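PDB 2HFS: mevalonate kinase, putative from Leishmania major, which probably catalyses the ATP-dependent phosphorylation of (R)-mevalonate to (R)-5-phosphomevalonate, an early step of isoprenoid and sterol biosynthesis. Local coordinates for residues L266-Q271 with A311-A316; Q301-V306 with I319-V324. One frame throughout, in Å; residues are numbered along the deposited sequence.

Interaction 1. Residues L266-Q271 with A311-A316; sequences LESIVQ and AKCPEA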
loop_
_atom_site.group_PDB
_atom_site.type_symbol
_atom_site.label_atom_id
_atom_site.label_comp_id
_atom_site.label_asym_id
_atom_site.label_seq_id
_atom_site.Cartn_x
_atom_site.Cartn_y
_atom_site.Cartn_z
ATOM N N LEU A 266 -2.776 -17.715 4.155
ATOM C CA LEU A 266 -3.472 -16.596 4.764
ATOM C C LEU A 266 -4.319 -17.036 5.953
ATOM O O LEU A 266 -4.332 -16.381 6.987
ATOM C CB LEU A 266 -4.323 -15.856 3.728
ATOM C CG LEU A 266 -3.522 -14.988 2.746
ATOM C CD1 LEU A 266 -4.435 -14.511 1.629
ATOM C CD2 LEU A 266 -2.865 -13.813 3.461
ATOM N N GLU A 267 -5.049 -18.136 5.800
ATOM C CA GLU A 267 -5.884 -18.621 6.900
ATOM C C GLU A 267 -5.039 -18.933 8.153
ATOM O O GLU A 267 -5.405 -18.566 9.274
ATOM C CB GLU A 267 -6.692 -19.839 6.441
ATOM C CG GLU A 267 -7.768 -19.480 5.428
ATOM C CD GLU A 267 -8.726 -18.411 5.942
ATOM O OE1 GLU A 267 -9.293 -18.574 7.061
ATOM O OE2 GLU A 267 -8.918 -17.405 5.223
ATOM N N SER A 268 -3.892 -19.568 7.952
ATOM C CA SER A 268 -2.991 -19.922 9.060
ATOM C C SER A 268 -2.533 -18.680 9.840
ATOM O O SER A 268 -2.592 -18.632 11.082
ATOM C CB SER A 268 -1.791 -20.714 8.532
ATOM O OG SER A 268 -0.841 -20.930 9.556
ATOM N N ILE A 269 -2.125 -17.666 9.097
ATOM C CA ILE A 269 -1.714 -16.385 9.664
ATOM C C ILE A 269 -2.843 -15.737 10.473
ATOM O O ILE A 269 -2.659 -15.429 11.659
ATOM C CB ILE A 269 -1.193 -15.440 8.548
ATOM C CG1 ILE A 269 0.024 -16.047 7.837
ATOM C CG2 ILE A 269 -0.818 -14.059 9.092
ATOM C CD1 ILE A 269 0.431 -15.307 6.541
ATOM N N VAL A 270 -4.008 -15.550 9.853
ATOM C CA VAL A 270 -5.101 -14.864 10.557
ATOM C C VAL A 270 -5.553 -15.612 11.834
ATOM O O VAL A 270 -5.836 -14.979 12.851
ATOM C CB VAL A 270 -6.275 -14.426 9.650
ATOM C CG1 VAL A 270 -5.783 -13.486 8.538
ATOM C CG2 VAL A 270 -7.060 -15.607 9.099
ATOM N N GLN A 271 -5.573 -16.941 11.782
ATOM C CA GLN A 271 -5.922 -17.761 12.946
ATOM C C GLN A 271 -4.918 -17.509 14.095
ATOM O O GLN A 271 -5.310 -17.261 15.247
ATOM C CB GLN A 271 -5.973 -19.243 12.549
ATOM C CG GLN A 271 -6.328 -20.215 13.692
ATOM C CD GLN A 271 -6.091 -21.676 13.333
ATOM O OE1 GLN A 271 -6.874 -22.547 13.725
ATOM N NE2 GLN A 271 -5.014 -21.949 12.586
ATOM N N ALA A 311 6.526 -18.382 16.800
ATOM C CA ALA A 311 6.575 -19.685 17.459
ATOM C C ALA A 311 5.619 -20.694 16.836
ATOM O O ALA A 311 5.862 -21.906 16.913
ATOM C CB ALA A 311 6.278 -19.529 18.942
ATOM N N LYS A 312 4.546 -20.200 16.213
ATOM C CA LYS A 312 3.394 -21.042 15.920
ATOM C C LYS A 312 2.886 -21.028 14.489
ATOM O O LYS A 312 2.065 -21.856 14.125
ATOM C CB LYS A 312 2.237 -20.710 16.872
ATOM C CG LYS A 312 2.602 -20.784 18.352
ATOM C CD LYS A 312 2.953 -22.201 18.819
ATOM N N CYS A 313 3.402 -20.128 13.663
ATOM C CA CYS A 313 2.887 -19.978 12.324
ATOM C C CYS A 313 4.013 -19.913 11.305
ATOM O O CYS A 313 4.510 -18.826 11.004
ATOM C CB CYS A 313 2.016 -18.724 12.244
ATOM S SG CYS A 313 1.233 -18.522 10.644
ATOM N N PRO A 314 4.398 -21.068 10.756
ATOM C CA PRO A 314 5.471 -21.131 9.765
ATOM C C PRO A 314 5.099 -20.399 8.492
ATOM O O PRO A 314 5.983 -20.023 7.713
ATOM C CB PRO A 314 5.589 -22.629 9.461
ATOM C CG PRO A 314 4.983 -23.306 10.624
ATOM C CD PRO A 314 3.844 -22.408 11.041
ATOM N N GLU A 315 3.800 -20.213 8.285
ATOM C CA GLU A 315 3.282 -19.567 7.082
ATOM C C GLU A 315 3.519 -18.055 7.150
ATOM O O GLU A 315 3.429 -17.374 6.138
ATOM C CB GLU A 315 1.781 -19.894 6.883
ATOM C CG GLU A 315 1.479 -21.343 6.489
ATOM C CD GLU A 315 1.512 -22.319 7.675
ATOM O OE1 GLU A 315 1.525 -21.859 8.828
ATOM O OE2 GLU A 315 1.515 -23.548 7.450
ATOM N N ALA A 316 3.841 -17.539 8.345
ATOM C CA ALA A 316 4.187 -16.124 8.485
ATOM C C ALA A 316 5.663 -15.851 8.143
ATOM O O ALA A 316 6.507 -15.644 9.031
ATOM C CB ALA A 316 3.801 -15.593 9.859
#
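Ser268 and Glu315 meet through the one hydrogen bond between the helix segment 266-271 and the turn that follows helix 299-312. Ser268 OG donates to Glu315 OE1 at 2.6 Å. The hydroxyl comes from above the carboxylate, 64° out of its plane. The bend of Glu315 at chi2 (79°) swings the carboxylate onto this hydroxyl, while CB and CG already lie beside the serine. Glu315 CG lies 3.9 Å from Ser268 CB, so the aliphatic part packs on the serine that its carboxylate binds.

Cys313 SG packs against both Ser268 and Ile269. It lies 3.4 Å from Ser268 OG and 3.8 Å from Ile269 CA. The thiol thus rests on the helix backbone as well as on side chains. Its chi1 of -176° turns SG opposite the residue's own backbone N and out to the helix.

Ile269 works with its CG1-CD1 branch. CD1 touches Glu315 O at 3.7 Å, and CG1 sits 4.3 Å from Ala316 CB. This branch covers the backbone of the turn, while the glutamate carboxylate stays on the serine side.

The backbone of 313-316 sets these groups in place. Cys313 is the first residue to leave helical geometry, and a type I turn runs from it to Ala316. The turn is closed by Ala316 N bonding to Cys313 O at 3.0 Å. Both Cys313 and Glu315 start their side chains toward the helix. Further out, Cys313 also touches Thr272, one helical turn on from Ser268, and Glu315 touches Glu265. Ile269 and Ala316 both reach Val193 of strand 188-194. The arrangement is helix-to-turn packing in the C-terminal part of a GHMP kinase, where a beta turn joins a helix to strand 318-324 of an antiparallel sheet.

Interaction 2. Residues Q301-V306 with I319-V324; sequences QRDAIV and IWRYTV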
loop_
_atom_site.group_PDB
_atom_site.type_symbol
_atom_site.label_atom_id
_atom_site.label_comp_id
_atom_site.label_asym_id
_atom_site.label_seq_id
_atom_site.Cartn_x
_atom_site.Cartn_y
_atom_site.Cartn_z
ATOM N N GLN A 301 0.815 -5.640 23.246
ATOM C CA GLN A 301 0.038 -6.770 22.745
ATOM C C GLN A 301 0.477 -7.159 21.337
ATOM O O GLN A 301 0.297 -8.302 20.935
ATOM C CB GLN A 301 -1.466 -6.472 22.812
ATOM C CG GLN A 301 -1.978 -6.346 24.259
ATOM C CD GLN A 301 -3.448 -5.967 24.354
ATOM O OE1 GLN A 301 -4.309 -6.584 23.716
ATOM N NE2 GLN A 301 -3.739 -4.961 25.166
ATOM N N ARG A 302 1.062 -6.202 20.611
ATOM C CA ARG A 302 1.697 -6.457 19.316
ATOM C C ARG A 302 2.903 -7.403 19.482
ATOM O O ARG A 302 3.081 -8.343 18.692
ATOM C CB ARG A 302 2.090 -5.121 18.656
ATOM C CG ARG A 302 2.597 -5.206 17.210
ATOM C CD ARG A 302 2.481 -3.907 16.412
ATOM N NE ARG A 302 3.340 -2.841 16.945
ATOM C CZ ARG A 302 3.626 -1.705 16.316
ATOM N NH1 ARG A 302 3.136 -1.461 15.107
ATOM N NH2 ARG A 302 4.407 -0.806 16.895
ATOM N N ASP A 303 3.703 -7.161 20.525
ATOM C CA ASP A 303 4.836 -8.021 20.886
ATOM C C ASP A 303 4.416 -9.474 21.098
ATOM O O ASP A 303 5.170 -10.396 20.786
ATOM C CB ASP A 303 5.517 -7.525 22.162
ATOM C CG ASP A 303 6.205 -6.191 21.984
ATOM O OD1 ASP A 303 6.641 -5.886 20.857
ATOM O OD2 ASP A 303 6.381 -5.386 22.930
ATOM N N ALA A 304 3.220 -9.659 21.654
ATOM C CA ALA A 304 2.662 -10.991 21.859
ATOM C C ALA A 304 2.269 -11.627 20.523
ATOM O O ALA A 304 2.520 -12.816 20.293
ATOM C CB ALA A 304 1.463 -10.942 22.817
ATOM N N ILE A 305 1.656 -10.839 19.643
ATOM C CA ILE A 305 1.274 -11.360 18.330
ATOM C C ILE A 305 2.510 -11.732 17.493
ATOM O O ILE A 305 2.541 -12.802 16.895
ATOM C CB ILE A 305 0.346 -10.385 17.579
ATOM C CG1 ILE A 305 -0.917 -10.118 18.407
ATOM C CG2 ILE A 305 0.022 -10.942 16.179
ATOM C CD1 ILE A 305 -1.582 -8.816 18.120
ATOM N N VAL A 306 3.518 -10.855 17.444
ATOM C CA VAL A 306 4.747 -11.182 16.715
ATOM C C VAL A 306 5.442 -12.421 17.284
ATOM O O VAL A 306 5.864 -13.290 16.520
ATOM C CB VAL A 306 5.720 -9.999 16.654
ATOM C CG1 VAL A 306 6.943 -10.367 15.832
ATOM C CG2 VAL A 306 5.016 -8.794 16.042
ATOM N N ILE A 319 7.401 -10.814 9.024
ATOM C CA ILE A 319 6.548 -10.147 10.003
ATOM C C ILE A 319 7.061 -8.745 10.245
ATOM O O ILE A 319 8.242 -8.540 10.537
ATOM C CB ILE A 319 6.456 -10.941 11.342
ATOM C CG1 ILE A 319 6.074 -12.403 11.084
ATOM C CG2 ILE A 319 5.449 -10.253 12.286
ATOM C CD1 ILE A 319 6.406 -13.392 12.260
ATOM N N TRP A 320 6.161 -7.781 10.130
ATOM C CA TRP A 320 6.507 -6.382 10.252
ATOM C C TRP A 320 5.589 -5.711 11.266
ATOM O O TRP A 320 4.408 -6.069 11.391
ATOM C CB TRP A 320 6.400 -5.688 8.887
ATOM C CG TRP A 320 7.214 -6.370 7.814
ATOM C CD1 TRP A 320 8.579 -6.578 7.809
ATOM C CD2 TRP A 320 6.717 -6.946 6.592
ATOM N NE1 TRP A 320 8.951 -7.239 6.658
ATOM C CE2 TRP A 320 7.833 -7.486 5.895
ATOM C CE3 TRP A 320 5.441 -7.080 6.024
ATOM C CZ2 TRP A 320 7.711 -8.114 4.654
ATOM C CZ3 TRP A 320 5.314 -7.711 4.786
ATOM C CH2 TRP A 320 6.439 -8.225 4.115
ATOM N N ARG A 321 6.145 -4.774 12.020
ATOM C CA ARG A 321 5.356 -3.915 12.895
ATOM C C ARG A 321 5.223 -2.600 12.169
ATOM O O ARG A 321 6.207 -1.891 11.977
ATOM C CB ARG A 321 6.043 -3.679 14.236
ATOM C CG ARG A 321 6.363 -4.948 14.992
ATOM C CD ARG A 321 7.210 -4.715 16.228
ATOM N NE ARG A 321 7.814 -5.954 16.712
ATOM C CZ ARG A 321 7.487 -6.538 17.853
ATOM N NH1 ARG A 321 6.556 -5.992 18.627
ATOM N NH2 ARG A 321 8.083 -7.666 18.231
ATOM N N TYR A 322 4.014 -2.283 11.746
ATOM C CA TYR A 322 3.768 -1.035 11.055
ATOM C C TYR A 322 2.734 -0.249 11.858
ATOM O O TYR A 322 2.028 -0.819 12.691
ATOM C CB TYR A 322 3.283 -1.304 9.625
ATOM C CG TYR A 322 4.370 -1.798 8.651
ATOM C CD1 TYR A 322 4.045 -2.595 7.550
ATOM C CD2 TYR A 322 5.709 -1.450 8.834
ATOM C CE1 TYR A 322 5.042 -3.040 6.638
ATOM C CE2 TYR A 322 6.709 -1.889 7.949
ATOM C CZ TYR A 322 6.363 -2.670 6.843
ATOM O OH TYR A 322 7.332 -3.090 5.950
ATOM N N THR A 323 2.656 1.058 11.638
ATOM C CA THR A 323 1.652 1.878 12.346
ATOM C C THR A 323 0.954 2.868 11.426
ATOM O O THR A 323 1.499 3.316 10.409
ATOM C CB THR A 323 2.251 2.670 13.538
ATOM O OG1 THR A 323 3.201 3.620 13.048
ATOM C CG2 THR A 323 3.056 1.788 14.501
ATOM N N VAL A 324 -0.271 3.208 11.801
ATOM C CA VAL A 324 -0.978 4.302 11.190
ATOM C C VAL A 324 -1.087 5.443 12.189
ATOM O O VAL A 324 -1.494 5.264 13.342
ATOM C CB VAL A 324 -2.365 3.901 10.690
ATOM C CG1 VAL A 324 -3.022 5.081 9.984
ATOM C CG2 VAL A 324 -2.267 2.692 9.771
HETATM O O HOH W 1 5.155 -3.369 18.895
#
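The helix 299-312 and strand 318-324 of the four-stranded antiparallel sheet form a helix-on-sheet layer. Their local axes run nearly antiparallel, at 160° and 9.9 Å apart. Two arginines and Val306 carry most of the contact.

Arg321 CB lies over the centre of the Arg302 guanidinium, 3.6 Å above its plane. A bend at chi3 (65°) helps set the group there, with its edge toward Tyr322 O and Thr323. Arg302 NH1 is 2.7 Å from Tyr322 O, at an angle too poor for a hydrogen bond, and 3.3 Å from Thr323 CG2. It also makes a weak hydrogen bond to Leu190 O of the neighbouring strand.

Arg321 extends from the strand to the side of the helix at Asp303 and Val306. Val306 CG2 sits over the centre of its guanidinium. The two guanidinium planes stand 82° apart. A water links the two groups, accepting from Arg302 NE at 2.7 Å and, less certainly, from Arg321 NH1. Asp303 OD1 and Arg321 NH1 are modelled too close together, so the details of their salt bridge are doubtful.

Val306 CG1 meets Ile319 CG2 at 3.8 Å. Strand 291-296, helix 299-312 and strand 318-324 make a beta-alpha-beta crossover, as in the ferredoxin-like fold of GHMP kinase C-terminal domains.

Overall arrangement
Interaction 2 uses helix 299-312 itself, and interaction 1 uses the turn that follows it. Segment 301-306 packs on strand 318-324 in interaction 2. The turn 313-316, just after the helix, meets helix 264-275 in interaction 1. The segments alternate along the chain, and the two centres are about 14 Å apart. The turn of interaction 1 leads almost directly into the strand of interaction 2. Apart from adjoining in sequence, the two contacts do not touch. Both reach strand 188-194, at Val193 in interaction 1 and at Leu190 and Val191 in interaction 2. Both are structural packing around the four-stranded antiparallel sheet, and neither contains a bound substrate or nucleotide.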